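Local coordinates for cellulase CEL9M (Clostridium cellulolyticum, PDB 1IA6), which probably hydrolyses internal beta-1,4-glucosidic linkages of cellulose and related beta-glucans as a family 9 glycoside hydrolase, at residues A[343-348]-A[395-400]; A[291-294]-A[298-301]. All coordinates share one frame; numbering follows the deposited sequence.

In the fold
Contact 2 comes first along the chain. Leaving helix 274-289, residues 291-294 run out, turn through three residues and come back as 298-301, so a tight hairpin closes before helix 306-323 begins. Contact 1 opens only later: 343-348 follows helix 327-341, and a loop of 46 residues, mostly irregular but including helix 365-368, returns at 395-400 ahead of helix 406-409. The two closures therefore lie in series, neither enclosing the other, yet their centres are 13 Å apart. Asp397 OD1 of contact 1 lies 2.8 Å from Thr294 OG1 of contact 2, a hydrogen bond joining two inter-helix loops on the same side of the chain's centre.

Contact 1. Residues A[343-348]-A[395-400]; sequences DNPANM and QNDKFL. With NI (nickel (II) ion), chain D.
One face of the Phe399 ring carries the methyl of Met348: CE stands 3.6 Å above the ring plane, displaced toward the rim on the CD2-CE2 side, a CH-pi contact 4.0 Å from CE to the centroid. Met348 SD approaches obliquely, 4.2 Å from the Phe399 centroid and 38° off the ring normal, a Met-aromatic contact. The turn at chi3 (-82°) of Met348 folds CE over the ring, beside a sulfur placed by the extended chi2, while Tyr350 meets Phe399 edge-to-face.

In the second patch Pro345 CG lies 3.8 Å from Asp397 CG, and its CB and CD also touch the aspartate's CB, so the proline ring packs on the carboxylate stem. The oxygens bond elsewhere: OD1 to Tyr339 OH and Thr294 OG1, OD2 to Gly296 N, fixing the buried carboxylate's rotation.

A type I beta turn, Asn344 to Asn347, is closed by Asn347 N to Asn344 O. The Asn344 amide spans it, ND2 donating to Met348 O over 2.9 Å in the carbonyl plane and also to Tyr339 O of helix 327-341, OD1 accepting from Met348 N. Just before it, Asp343 OD2 binds nickel at 2.0 Å, with Ala1, His4 and water. The Phe399 side chain is about 4 Å from that of Asp401, two residues on, and about 9 Å from that of Glu410, both predicted active-site residues: the loop probably borders the family 9 catalytic site.

Contact 2. Residues A[291-294]-A[298-301]; sequences VTTT and LKWL
Thr293 and Lys299 meet through their polar ends: Lys299 NZ donates to Thr293 OG1 over 3.0 Å, with the lysine side chain crossing the threonine obliquely. Lys299 starts out pointing away from 291-294, but a bend at chi2 (-67°) brings its tail back. The ammonium is shared, since NZ also bonds to Trp287 O and Lys288 O near the end of helix 274-289.

One residue toward the turn, Thr294 and Leu298 exchange two bonds. Thr294 N donates to Leu298 O at 2.9 Å, and Leu298 N returns a less straight bond to Thr294 OG1, 146° at the hydrogen. The hydroxyl reaches it because it sits between the backbone N and the carbonyl carbon (chi1 69°), while CG2 lies 3.5 Å from Leu298 O.

Trp300 N to Thr292 O, 2.8 Å, supplies the other direct backbone bond. With Thr294 N to Leu298 O it flanks Thr293 and Lys299, whose CA atoms are 4.6 Å apart: a single antiparallel bridge in a short beta-hairpin-like loop, with Thr293-Lys299 as its non-hydrogen-bonded pair. Two CA-H...O contacts, from Lys299 CA to Thr292 O and from Thr293 CA to Leu298 O, run beside these bonds. Farther along, water 2 accepts from Thr292 N and donates to Trp300 O over 2.7 Å, continuing the pairing where the backbones diverge. Val291 CG1 packs against that same carbonyl.

In the next shell, Thr294 OG1 also bonds to Asp397 OD1, and Gln336 OE1 takes the Lys299 N-H. Leu298 packs against Leu307 and Ala310 of helix 306-323 and Tyr339 of helix 327-341, while Trp300 rests on Val306 and Gln395.

Contact 1. Residues A[343-348]-A[395-400]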
loop_
_atom_site.group_PDB
_atom_site.type_symbol
_atom_site.label_atom_id
_atom_site.label_comp_id
_atom_site.label_asym_id
_atom_site.label_seq_id
_atom_site.Cartn_x
_atom_site.Cartn_y
_atom_site.Cartn_z
ATOM N N ASP A 343 2.605 22.604 3.780
ATOM C CA ASP A 343 2.627 23.392 5.010
ATOM C C ASP A 343 3.740 22.903 5.924
ATOM O O ASP A 343 3.468 22.290 6.954
ATOM C CB ASP A 343 1.295 23.257 5.744
ATOM C CG ASP A 343 0.226 24.168 5.190
ATOM O OD1 ASP A 343 0.371 24.649 4.045
ATOM O OD2 ASP A 343 -0.768 24.395 5.909
ATOM N N ASN A 344 4.985 23.176 5.555
ATOM C CA ASN A 344 6.121 22.729 6.353
ATOM C C ASN A 344 7.281 23.718 6.267
ATOM O O ASN A 344 7.308 24.583 5.389
ATOM C CB ASN A 344 6.566 21.344 5.874
ATOM C CG ASN A 344 6.855 21.313 4.385
ATOM O OD1 ASN A 344 7.777 21.973 3.912
ATOM N ND2 ASN A 344 6.059 20.553 3.639
ATOM N N PRO A 345 8.255 23.605 7.186
ATOM C CA PRO A 345 9.417 24.499 7.205
ATOM C C PRO A 345 10.274 24.465 5.937
ATOM O O PRO A 345 11.022 25.407 5.664
ATOM C CB PRO A 345 10.188 24.031 8.440
ATOM C CG PRO A 345 9.096 23.546 9.345
ATOM C CD PRO A 345 8.234 22.757 8.391
ATOM N N ALA A 346 10.170 23.388 5.164
ATOM C CA ALA A 346 10.955 23.267 3.940
ATOM C C ALA A 346 10.250 23.922 2.759
ATOM O O ALA A 346 10.808 24.009 1.664
ATOM C CB ALA A 346 11.231 21.797 3.639
ATOM N N ASN A 347 9.026 24.387 2.992
ATOM C CA ASN A 347 8.222 25.037 1.962
ATOM C C ASN A 347 8.196 24.233 0.668
ATOM O O ASN A 347 8.372 24.783 -0.422
ATOM C CB ASN A 347 8.753 26.444 1.683
ATOM C CG ASN A 347 8.729 27.328 2.913
ATOM O OD1 ASN A 347 9.767 27.816 3.358
ATOM N ND2 ASN A 347 7.541 27.535 3.472
ATOM N N MET A 348 7.975 22.930 0.786
ATOM C CA MET A 348 7.926 22.083 -0.395
ATOM C C MET A 348 6.834 21.034 -0.286
ATOM O O MET A 348 6.452 20.622 0.810
ATOM C CB MET A 348 9.275 21.380 -0.612
ATOM C CG MET A 348 9.585 20.268 0.384
ATOM S SD MET A 348 11.152 19.411 0.047
ATOM C CE MET A 348 10.639 18.256 -1.217
ATOM N N GLN A 395 13.926 14.627 11.645
ATOM C CA GLN A 395 13.144 15.152 12.754
ATOM C C GLN A 395 13.306 16.653 12.976
ATOM O O GLN A 395 12.704 17.221 13.886
ATOM C CB GLN A 395 13.453 14.371 14.038
ATOM C CG GLN A 395 14.889 14.412 14.510
ATOM C CD GLN A 395 15.121 13.463 15.676
ATOM O OE1 GLN A 395 15.358 12.267 15.486
ATOM N NE2 GLN A 395 15.029 13.987 16.890
ATOM N N ASN A 396 14.103 17.289 12.122
ATOM C CA ASN A 396 14.335 18.728 12.195
ATOM C C ASN A 396 13.632 19.408 11.017
ATOM O O ASN A 396 13.847 20.589 10.748
ATOM C CB ASN A 396 15.838 19.018 12.137
ATOM C CG ASN A 396 16.596 18.414 13.308
ATOM O OD1 ASN A 396 17.767 18.049 13.182
ATOM N ND2 ASN A 396 15.937 18.319 14.455
ATOM N N ASP A 397 12.796 18.642 10.317
ATOM C CA ASP A 397 12.039 19.137 9.165
ATOM C C ASP A 397 12.912 19.445 7.953
ATOM O O ASP A 397 12.453 20.079 6.999
ATOM C CB ASP A 397 11.250 20.392 9.540
ATOM C CG ASP A 397 10.187 20.121 10.576
ATOM O OD1 ASP A 397 9.260 19.337 10.285
ATOM O OD2 ASP A 397 10.280 20.690 11.684
ATOM N N LYS A 398 14.160 18.992 7.984
ATOM C CA LYS A 398 15.078 19.238 6.879
ATOM C C LYS A 398 14.968 18.152 5.814
ATOM O O LYS A 398 14.776 16.976 6.127
ATOM C CB LYS A 398 16.521 19.310 7.391
ATOM C CG LYS A 398 16.732 20.298 8.530
ATOM C CD LYS A 398 16.370 21.718 8.116
ATOM C CE LYS A 398 16.541 22.696 9.270
ATOM N NZ LYS A 398 16.171 24.087 8.873
ATOM N N PHE A 399 15.090 18.558 4.555
ATOM C CA PHE A 399 15.015 17.625 3.439
ATOM C C PHE A 399 16.254 17.762 2.559
ATOM O O PHE A 399 16.642 18.870 2.192
ATOM C CB PHE A 399 13.770 17.896 2.591
ATOM C CG PHE A 399 13.533 16.863 1.525
ATOM C CD1 PHE A 399 13.029 15.613 1.853
ATOM C CD2 PHE A 399 13.845 17.132 0.197
ATOM C CE1 PHE A 399 12.836 14.640 0.872
ATOM C CE2 PHE A 399 13.655 16.166 -0.791
ATOM C CZ PHE A 399 13.150 14.919 -0.448
ATOM N N LEU A 400 16.871 16.634 2.227
ATOM C CA LEU A 400 18.057 16.633 1.380
ATOM C C LEU A 400 17.684 16.048 0.023
ATOM O O LEU A 400 17.591 14.830 -0.137
ATOM C CB LEU A 400 19.170 15.803 2.026
ATOM C CG LEU A 400 19.632 16.277 3.410
ATOM C CD1 LEU A 400 20.692 15.327 3.956
ATOM C CD2 LEU A 400 20.180 17.697 3.313
HETATM NI NI NI D . -2.496 24.984 5.130
HETATM O O HOH W 1 -3.687 24.379 6.752
#

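Contact 2. Residues A[291-294]-A[298-301]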
loop_
_atom_site.group_PDB
_atom_site.type_symbol
_atom_site.label_atom_id
_atom_site.label_comp_id
_atom_site.label_asym_id
_atom_site.label_seq_id
_atom_site.Cartn_x
_atom_site.Cartn_y
_atom_site.Cartn_z
ATOM N N VAL A 291 4.235 10.068 20.416
ATOM C CA VAL A 291 5.028 10.066 19.197
ATOM C C VAL A 291 5.693 11.421 18.986
ATOM O O VAL A 291 5.055 12.469 19.098
ATOM C CB VAL A 291 4.159 9.717 17.979
ATOM C CG1 VAL A 291 4.977 9.816 16.704
ATOM C CG2 VAL A 291 3.612 8.310 18.139
ATOM N N THR A 292 6.986 11.388 18.689
ATOM C CA THR A 292 7.759 12.602 18.469
ATOM C C THR A 292 7.101 13.522 17.453
ATOM O O THR A 292 6.602 13.072 16.423
ATOM C CB THR A 292 9.177 12.271 17.958
ATOM O OG1 THR A 292 9.845 11.432 18.906
ATOM C CG2 THR A 292 9.987 13.551 17.761
ATOM N N THR A 293 7.101 14.813 17.758
ATOM C CA THR A 293 6.540 15.816 16.866
ATOM C C THR A 293 7.661 16.783 16.500
ATOM O O THR A 293 8.328 17.327 17.377
ATOM C CB THR A 293 5.409 16.610 17.546
ATOM O OG1 THR A 293 4.410 15.700 18.029
ATOM C CG2 THR A 293 4.772 17.583 16.550
ATOM N N THR A 294 7.881 16.985 15.208
ATOM C CA THR A 294 8.927 17.898 14.764
ATOM C C THR A 294 8.471 19.331 15.029
ATOM O O THR A 294 7.286 19.581 15.253
ATOM C CB THR A 294 9.185 17.757 13.257
ATOM O OG1 THR A 294 8.051 18.253 12.539
ATOM C CG2 THR A 294 9.412 16.293 12.887
ATOM N N LEU A 298 5.079 17.724 12.246
ATOM C CA LEU A 298 4.987 16.369 11.709
ATOM C C LEU A 298 5.172 15.305 12.786
ATOM O O LEU A 298 6.074 15.407 13.614
ATOM C CB LEU A 298 6.057 16.158 10.631
ATOM C CG LEU A 298 6.282 14.732 10.116
ATOM C CD1 LEU A 298 5.053 14.257 9.349
ATOM C CD2 LEU A 298 7.512 14.703 9.213
ATOM N N LYS A 299 4.308 14.294 12.780
ATOM C CA LYS A 299 4.435 13.188 13.724
ATOM C C LYS A 299 5.514 12.306 13.107
ATOM O O LYS A 299 5.339 11.766 12.011
ATOM C CB LYS A 299 3.116 12.423 13.844
ATOM C CG LYS A 299 2.038 13.182 14.596
ATOM C CD LYS A 299 2.423 13.347 16.056
ATOM C CE LYS A 299 1.388 14.150 16.822
ATOM N NZ LYS A 299 1.788 14.299 18.250
ATOM N N TRP A 300 6.625 12.167 13.821
ATOM C CA TRP A 300 7.790 11.419 13.357
ATOM C C TRP A 300 7.913 10.087 14.092
ATOM O O TRP A 300 8.412 10.040 15.215
ATOM C CB TRP A 300 9.036 12.277 13.619
ATOM C CG TRP A 300 10.231 11.972 12.775
ATOM C CD1 TRP A 300 10.529 12.501 11.553
ATOM C CD2 TRP A 300 11.313 11.099 13.109
ATOM N NE1 TRP A 300 11.732 12.012 11.105
ATOM C CE2 TRP A 300 12.235 11.149 12.041
ATOM C CE3 TRP A 300 11.593 10.277 14.207
ATOM C CZ2 TRP A 300 13.421 10.410 12.040
ATOM C CZ3 TRP A 300 12.773 9.542 14.206
ATOM C CH2 TRP A 300 13.671 9.615 13.127
ATOM N N LEU A 301 7.471 9.003 13.460
ATOM C CA LEU A 301 7.528 7.687 14.091
ATOM C C LEU A 301 8.915 7.054 14.034
ATOM O O LEU A 301 9.406 6.518 15.031
ATOM C CB LEU A 301 6.520 6.743 13.433
ATOM C CG LEU A 301 6.444 5.344 14.052
ATOM C CD1 LEU A 301 5.880 5.446 15.472
ATOM C CD2 LEU A 301 5.557 4.444 13.190
HETATM O O HOH W 2 8.499 9.020 17.731
#